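Local coordinates for protein her-1 (Caenorhabditis elegans, PDB 1SZH) that dictates male development, is secreted and inhibits the function of TRA-2A, probably acting directly in cell signalling during sex determination, at residues A[8-13]-A[57-62]; A[18-23]-A[39-44]; A[74-79]-A[92-97]. The protein carries 2 engineered substitutions. All coordinates share one frame; numbering follows the deposited sequence.

Interaction 1: A[8-13]-A[57-62]; sequences KELIKD and NVLFAK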
# COMPACT_ATOMS: atom_id res chain seq x y z
N LYS A 8 -8.21 16.68 10.26
CA LYS A 8 -7.85 16.31 11.62
C LYS A 8 -8.99 15.45 12.20
O LYS A 8 -8.75 14.43 12.84
CB LYS A 8 -7.70 17.57 12.47
CG LYS A 8 -7.29 17.36 13.93
CD LYS A 8 -7.13 18.71 14.64
CE LYS A 8 -6.65 18.57 16.08
NZ LYS A 8 -7.61 17.82 16.94
N GLU A 9 -10.22 15.88 11.97
CA GLU A 9 -11.38 15.16 12.48
C GLU A 9 -11.42 13.71 11.99
O GLU A 9 -11.60 12.78 12.78
CB GLU A 9 -12.69 15.84 12.04
CG GLU A 9 -12.92 17.23 12.61
CD GLU A 9 -11.94 18.26 12.09
OE1 GLU A 9 -11.70 18.29 10.86
OE2 GLU A 9 -11.43 19.06 12.90
N LEU A 10 -11.25 13.54 10.68
CA LEU A 10 -11.28 12.22 10.06
C LEU A 10 -10.16 11.29 10.57
O LEU A 10 -10.40 10.11 10.88
CB LEU A 10 -11.18 12.39 8.54
CG LEU A 10 -11.62 11.21 7.69
CD1 LEU A 10 -13.05 10.82 8.05
CD2 LEU A 10 -11.52 11.58 6.20
N ILE A 11 -8.95 11.82 10.66
CA ILE A 11 -7.82 11.01 11.15
C ILE A 11 -8.01 10.62 12.61
O ILE A 11 -7.73 9.48 13.00
CB ILE A 11 -6.47 11.76 10.97
CG1 ILE A 11 -6.11 11.78 9.47
CG2 ILE A 11 -5.39 11.08 11.77
CD1 ILE A 11 -4.88 12.65 9.15
N LYS A 12 -8.49 11.54 13.43
CA LYS A 12 -8.70 11.21 14.83
C LYS A 12 -9.80 10.16 14.96
O LYS A 12 -9.70 9.26 15.79
CB LYS A 12 -9.07 12.48 15.64
CG LYS A 12 -7.90 13.44 15.79
CD LYS A 12 -8.23 14.60 16.73
CE LYS A 12 -8.42 14.09 18.15
NZ LYS A 12 -8.49 15.18 19.17
N ASP A 13 -10.84 10.26 14.13
CA ASP A 13 -11.93 9.29 14.19
C ASP A 13 -11.43 7.90 13.78
O ASP A 13 -11.78 6.90 14.41
CB ASP A 13 -13.07 9.72 13.28
CG ASP A 13 -14.30 8.81 13.41
OD1 ASP A 13 -14.76 8.29 12.37
OD2 ASP A 13 -14.79 8.62 14.54
N ASN A 57 -10.95 1.93 5.56
CA ASN A 57 -12.40 1.93 5.55
C ASN A 57 -12.98 3.19 6.20
O ASN A 57 -14.01 3.69 5.75
CB ASN A 57 -12.94 0.65 6.23
CG ASN A 57 -12.84 -0.58 5.34
OD1 ASN A 57 -13.22 -1.69 5.74
ND2 ASN A 57 -12.32 -0.41 4.13
N VAL A 58 -12.33 3.72 7.23
CA VAL A 58 -12.85 4.95 7.85
C VAL A 58 -12.43 6.19 7.05
O VAL A 58 -13.26 7.02 6.70
CB VAL A 58 -12.38 5.11 9.31
CG1 VAL A 58 -12.91 6.43 9.89
CG2 VAL A 58 -12.85 3.95 10.15
N LEU A 59 -11.15 6.31 6.72
CA LEU A 59 -10.66 7.48 5.99
C LEU A 59 -11.30 7.67 4.63
O LEU A 59 -11.57 8.79 4.22
CB LEU A 59 -9.14 7.37 5.77
CG LEU A 59 -8.28 7.38 7.04
CD1 LEU A 59 -6.81 7.14 6.63
CD2 LEU A 59 -8.40 8.71 7.75
N PHE A 60 -11.55 6.57 3.94
CA PHE A 60 -12.09 6.64 2.59
C PHE A 60 -13.52 6.09 2.49
O PHE A 60 -13.91 5.56 1.46
CB PHE A 60 -11.14 5.89 1.65
CG PHE A 60 -9.74 6.49 1.62
CD1 PHE A 60 -8.63 5.72 1.97
CD2 PHE A 60 -9.55 7.83 1.30
CE1 PHE A 60 -7.35 6.30 2.02
CE2 PHE A 60 -8.26 8.42 1.34
CZ PHE A 60 -7.17 7.65 1.69
N ALA A 61 -14.28 6.24 3.56
CA ALA A 61 -15.66 5.75 3.59
C ALA A 61 -16.51 6.35 2.46
O ALA A 61 -17.28 5.64 1.82
CB ALA A 61 -16.29 6.08 4.93
N LYS A 62 -16.34 7.64 2.21
CA LYS A 62 -17.10 8.31 1.16
C LYS A 62 -16.52 8.18 -0.24
O LYS A 62 -17.23 8.38 -1.22
CB LYS A 62 -17.29 9.79 1.50
CG LYS A 62 -18.22 10.02 2.68
CD LYS A 62 -18.66 11.46 2.77
CE LYS A 62 -19.70 11.67 3.86
NZ LYS A 62 -20.11 13.10 3.99

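Interaction 2: A[18-23]-A[39-44]; sequences CCTRNR and CGYDRD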
# COMPACT_ATOMS: atom_id res chain seq x y z
N CYS A 18 -9.93 2.32 15.17
CA CYS A 18 -9.05 1.24 14.74
C CYS A 18 -7.84 0.88 15.58
O CYS A 18 -7.35 -0.24 15.47
CB CYS A 18 -8.54 1.58 13.34
SG CYS A 18 -9.85 1.91 12.13
N CYS A 19 -7.34 1.83 16.37
CA CYS A 19 -6.16 1.62 17.21
C CYS A 19 -6.50 1.57 18.70
O CYS A 19 -7.52 2.12 19.12
CB CYS A 19 -5.18 2.76 16.93
SG CYS A 19 -4.90 2.78 15.14
N THR A 20 -5.66 0.89 19.48
CA THR A 20 -5.86 0.80 20.93
C THR A 20 -5.62 2.17 21.54
O THR A 20 -5.01 3.04 20.92
CB THR A 20 -4.89 -0.19 21.56
OG1 THR A 20 -3.55 0.26 21.36
CG2 THR A 20 -5.06 -1.58 20.95
N ARG A 21 -6.09 2.37 22.77
CA ARG A 21 -5.91 3.67 23.42
C ARG A 21 -4.47 4.14 23.48
O ARG A 21 -4.19 5.32 23.25
CB ARG A 21 -6.47 3.63 24.84
CG ARG A 21 -7.94 3.31 24.93
CD ARG A 21 -8.79 4.43 24.40
NE ARG A 21 -10.23 4.11 24.48
CZ ARG A 21 -11.19 4.94 24.09
NH1 ARG A 21 -10.89 6.14 23.58
NH2 ARG A 21 -12.43 4.57 24.23
N ASN A 22 -3.55 3.24 23.79
CA ASN A 22 -2.16 3.64 23.92
C ASN A 22 -1.47 3.90 22.58
O ASN A 22 -0.38 4.48 22.55
CB ASN A 22 -1.37 2.59 24.71
CG ASN A 22 -1.20 1.29 23.95
OD1 ASN A 22 -2.17 0.71 23.46
ND2 ASN A 22 0.04 0.82 23.85
N ARG A 23 -2.10 3.47 21.49
CA ARG A 23 -1.49 3.66 20.17
C ARG A 23 -2.18 4.73 19.33
O ARG A 23 -1.90 4.87 18.14
CB ARG A 23 -1.47 2.32 19.42
CG ARG A 23 -0.60 1.27 20.08
CD ARG A 23 -0.63 0.01 19.26
NE ARG A 23 0.24 -1.05 19.78
CZ ARG A 23 -0.11 -1.94 20.69
NH1 ARG A 23 -1.33 -1.92 21.22
NH2 ARG A 23 0.75 -2.88 21.06
N CYS A 39 3.76 1.25 15.25
CA CYS A 39 3.04 1.41 16.48
C CYS A 39 3.12 0.35 17.57
O CYS A 39 2.25 0.31 18.44
CB CYS A 39 1.58 1.71 16.12
SG CYS A 39 1.45 3.11 14.98
N GLY A 40 4.11 -0.51 17.52
CA GLY A 40 4.24 -1.49 18.58
C GLY A 40 3.28 -2.65 18.48
O GLY A 40 3.02 -3.33 19.47
N TYR A 41 2.74 -2.87 17.30
CA TYR A 41 1.84 -4.00 17.09
C TYR A 41 2.82 -5.14 16.75
O TYR A 41 3.01 -5.47 15.58
CB TYR A 41 0.87 -3.70 15.94
CG TYR A 41 -0.37 -2.89 16.33
CD1 TYR A 41 -0.59 -1.59 15.82
CD2 TYR A 41 -1.30 -3.41 17.22
CE1 TYR A 41 -1.72 -0.85 16.19
CE2 TYR A 41 -2.44 -2.67 17.60
CZ TYR A 41 -2.64 -1.40 17.09
OH TYR A 41 -3.74 -0.67 17.51
N ASP A 42 3.45 -5.70 17.79
CA ASP A 42 4.46 -6.75 17.67
C ASP A 42 4.02 -8.18 17.98
O ASP A 42 4.36 -9.12 17.26
CB ASP A 42 5.67 -6.44 18.57
CG ASP A 42 6.30 -5.09 18.27
OD1 ASP A 42 6.64 -4.83 17.10
OD2 ASP A 42 6.47 -4.29 19.22
N ARG A 43 3.26 -8.35 19.06
CA ARG A 43 2.81 -9.68 19.45
C ARG A 43 2.12 -10.44 18.32
O ARG A 43 2.41 -11.61 18.09
CB ARG A 43 1.88 -9.62 20.66
CG ARG A 43 1.51 -11.00 21.19
CD ARG A 43 0.57 -10.93 22.36
NE ARG A 43 1.19 -11.41 23.59
CZ ARG A 43 0.54 -11.57 24.75
NH1 ARG A 43 -0.76 -11.28 24.82
NH2 ARG A 43 1.19 -12.01 25.82
N ASP A 44 1.20 -9.79 17.63
CA ASP A 44 0.50 -10.45 16.53
C ASP A 44 0.88 -9.73 15.24
O ASP A 44 0.40 -8.63 14.98
CB ASP A 44 -1.01 -10.39 16.72
CG ASP A 44 -1.76 -11.25 15.72
OD1 ASP A 44 -1.20 -11.53 14.63
OD2 ASP A 44 -2.91 -11.63 16.01
O HOH W 1 -5.95 -1.94 17.20

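Interaction 3: A[74-79]-A[92-97]; sequences VCCSVF and NRCKNL. With ACT (acetate ion), chain C.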
# COMPACT_ATOMS: atom_id res chain seq x y z
N VAL A 74 2.32 -6.85 -2.49
CA VAL A 74 3.26 -7.90 -2.90
C VAL A 74 3.69 -7.72 -4.37
O VAL A 74 4.75 -8.18 -4.78
CB VAL A 74 2.65 -9.30 -2.70
CG1 VAL A 74 2.16 -9.48 -1.25
CG2 VAL A 74 1.54 -9.52 -3.67
N CYS A 75 2.87 -7.02 -5.14
CA CYS A 75 3.17 -6.79 -6.56
C CYS A 75 4.39 -5.89 -6.76
O CYS A 75 5.03 -5.88 -7.81
CB CYS A 75 1.96 -6.16 -7.24
SG CYS A 75 0.46 -7.17 -7.17
N CYS A 76 4.72 -5.13 -5.73
CA CYS A 76 5.84 -4.21 -5.80
C CYS A 76 7.19 -4.88 -6.10
O CYS A 76 8.10 -4.24 -6.61
CB CYS A 76 5.97 -3.48 -4.46
SG CYS A 76 4.66 -2.33 -4.08
N SER A 77 7.31 -6.16 -5.76
CA SER A 77 8.55 -6.89 -5.96
C SER A 77 9.00 -6.89 -7.40
O SER A 77 10.19 -7.04 -7.68
CB SER A 77 8.40 -8.33 -5.48
OG SER A 77 8.20 -8.33 -4.08
N VAL A 78 8.07 -6.68 -8.33
CA VAL A 78 8.46 -6.71 -9.73
C VAL A 78 9.44 -5.63 -10.14
O VAL A 78 10.21 -5.80 -11.08
CB VAL A 78 7.24 -6.65 -10.68
CG1 VAL A 78 6.68 -5.24 -10.78
CG2 VAL A 78 7.65 -7.14 -12.05
N PHE A 79 9.44 -4.50 -9.44
CA PHE A 79 10.32 -3.41 -9.82
C PHE A 79 11.79 -3.70 -9.59
O PHE A 79 12.64 -3.09 -10.24
CB PHE A 79 9.90 -2.14 -9.10
CG PHE A 79 8.57 -1.64 -9.55
CD1 PHE A 79 7.47 -1.69 -8.68
CD2 PHE A 79 8.38 -1.19 -10.85
CE1 PHE A 79 6.21 -1.28 -9.11
CE2 PHE A 79 7.13 -0.78 -11.30
CZ PHE A 79 6.04 -0.83 -10.43
N ASN A 92 11.23 -0.52 -3.18
CA ASN A 92 11.06 -0.15 -1.77
C ASN A 92 10.08 1.01 -1.59
O ASN A 92 9.30 0.99 -0.63
CB ASN A 92 12.41 0.17 -1.14
CG ASN A 92 13.28 -1.07 -0.98
OD1 ASN A 92 12.76 -2.18 -0.81
ND2 ASN A 92 14.60 -0.89 -1.01
N ARG A 93 10.12 1.98 -2.49
CA ARG A 93 9.21 3.12 -2.45
C ARG A 93 7.79 2.56 -2.62
O ARG A 93 6.88 2.94 -1.90
CB ARG A 93 9.56 4.09 -3.60
CG ARG A 93 8.45 5.04 -4.08
CD ARG A 93 8.33 6.32 -3.29
NE ARG A 93 9.57 7.10 -3.17
CZ ARG A 93 9.93 8.13 -3.96
NH1 ARG A 93 9.17 8.52 -4.97
NH2 ARG A 93 11.03 8.81 -3.67
N CYS A 94 7.63 1.66 -3.59
CA CYS A 94 6.32 1.04 -3.83
C CYS A 94 5.83 0.30 -2.58
O CYS A 94 4.69 0.47 -2.15
CB CYS A 94 6.46 0.08 -5.02
SG CYS A 94 4.95 -0.73 -5.60
N LYS A 95 6.70 -0.51 -1.98
CA LYS A 95 6.27 -1.27 -0.80
C LYS A 95 5.82 -0.33 0.32
O LYS A 95 4.82 -0.60 1.01
CB LYS A 95 7.38 -2.18 -0.31
CG LYS A 95 7.69 -3.33 -1.27
CD LYS A 95 8.86 -4.17 -0.74
CE LYS A 95 9.06 -5.41 -1.60
NZ LYS A 95 10.24 -6.18 -1.08
N ASN A 96 6.55 0.77 0.51
CA ASN A 96 6.18 1.72 1.55
C ASN A 96 4.84 2.39 1.21
O ASN A 96 3.97 2.45 2.06
CB ASN A 96 7.27 2.78 1.73
CG ASN A 96 8.47 2.25 2.51
OD1 ASN A 96 8.31 1.42 3.42
ND2 ASN A 96 9.66 2.74 2.18
N LEU A 97 4.69 2.87 -0.01
CA LEU A 97 3.44 3.52 -0.40
C LEU A 97 2.26 2.57 -0.27
O LEU A 97 1.20 2.95 0.26
CB LEU A 97 3.51 4.00 -1.86
CG LEU A 97 4.42 5.20 -2.14
CD1 LEU A 97 4.69 5.31 -3.65
CD2 LEU A 97 3.76 6.45 -1.59
C ACT C . 12.86 7.11 -1.52
O ACT C . 11.66 6.65 -1.23
OXT ACT C . 13.89 6.40 -1.83
CH3 ACT C . 13.15 8.57 -1.56
O HOH W 2 10.12 -8.84 -2.05

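Interaction 1: A[8-13]-A[57-62]
Leu10 holds its CG anti to the backbone N (chi1 -162°), which carries its two methyls across to the last turn of helix 47-59, while Leu59 sets its CG anti to the carbonyl carbon (chi1 -64°), and a chi2 of 175° turns its CD2 toward helix 8-18. The two side chains slant past each other, with CG of Leu10 4.1 Å from CD2 of Leu59. Leu10 reaches further than this: its CD2 lies 3.4 Å from the carbonyl O of Leu59, and its CD1 4.0 Å from the O of Val58, so its fork of methyls lies against the backbone of the closing helix turn. Leu59 CD2 in turn lies beside the backbone of the first helix and beside Ile11, whose CG1 is 4.2 Å away. Branched aliphatic residues suit this place because the contact between the two segments is almost wholly apolar. A turn further along helix 8-18, OD1 of Asp13 meets CG1 of Val58 at 3.6 Å, the side chains crossing at about a right angle. The methyl can give only a van der Waals touch; OD1 makes its salt bridge with Lys17, one turn further along the same helix. Beyond Leu59 the chain leaves helical geometry at Phe60. The antiparallel helices 8-18 and 47-59 belong to the N-terminal part of the fold, consistent with its three-helix bundle: Ile11 also packs on Ile28 and Met31 of helix 24-33, Leu59 reaches Met31 too, and Val58 continues along helix 8-18 over Ala14 and Lys17 to Cys18.

Interaction 2: A[18-23]-A[39-44]
Arg23 lays its side chain over one face of Tyr41: CD sits 3.5 Å from the ring centroid as a CH-pi contact, and the guanidinium beyond it stacks nearly flat, planes 16° apart, with CZ 4.2 Å from the centroid (cation-pi). The chain is extended from CG to NE, and a chi4 of 88° turns the guanidinium flat to the ring. The guanidinium edge is gripped: NH2 donates to the O of Gly40 at 2.8 Å, from above the carbonyl plane, NE makes a weak bond to the O of Cys39, and NH1 reaches OG1 of Thr20. Tyr41 centres an inverse gamma turn in the loop before helix 47-59, and the contact ties this loop to the one joining helices 8-18 and 24-33. Gly40 suits its place because a CB would jam against the carbonyl O of Cys39. At the ring's far end, OH accepts from the N of Thr20 at 3.2 Å, and a water bridges it to the O of Cys18. A leucine in place of Tyr41 would probably leave the Thr20 N without its acceptor and the guanidinium without its stacking face. Disulfides Cys19-Cys27 and Cys39-Cys26 fasten both loops to helix 24-33.

Interaction 3: A[74-79]-A[92-97]
Cys76 and Cys94 are joined by a disulfide, SG to SG 2.2 Å, that staples an extended 3-10 helix to the alpha-helix 85-97. The 3-10 character of residues 74-79 appears in its backbone bonds from residue i+3 to i, such as Phe79 N to Cys76 O. Cys94 places SG anti to its own backbone N (chi1 -176°), whereas Cys76 places SG anti to its carbonyl carbon; the two sulfurs meet with a left-handed chi3 of -72°. This is the tight half of the contact. Beside the bridge, Phe79 turns its ring edge to the sulfur, CE1 lying 3.8 Å from Cys94 SG in a sulfur-aromatic contact, and Phe126 of helix 120-134 meets the ring and touches both cysteines. A flat apolar ring suits this buried place, where Ile112 of helix 105-115 also packs. The other half is looser and watery. Lys95 runs its extended chain past the 3-10 helix, and its CG packs on Cys76 CB (3.6 Å) beside the bridge, while the ammonium reaches outward to a salt bridge with Glu91. Ser77 points its CB away from the helix, and its OG is 3.9 Å from Lys95 CE; a water links this hydroxyl to Lys95 NZ, which donates to it. On the exposed Arg93, whose chain bends at chi2 and chi3, NE donates almost straight, at 2.9 Å, to O of an acetate ion probably left from crystallisation, which also accepts from Arg89 NE.

Interactions 1 and 2 share the N-terminal three-helix part of the fold and are nested: the loop pairing of interaction 2 lies inside the chain closed by interaction 1. Their centres are 18 Å apart, and they touch where Val58 CG2 packs on Cys18 SG, the sulfur bonded to Cys54 of helix 47-59. Interaction 3 follows in series, after helix 47-59, among the C-terminal helices. It lies about 25 Å from interaction 1 and about 24 Å from interaction 2, centre to centre, without touching either. Interactions 1 and 3 fall on opposite sides of the chain's centre. Consistent with the disulfides, none of which joins the first three helices to the later ones, the two parts appear to be held together separately.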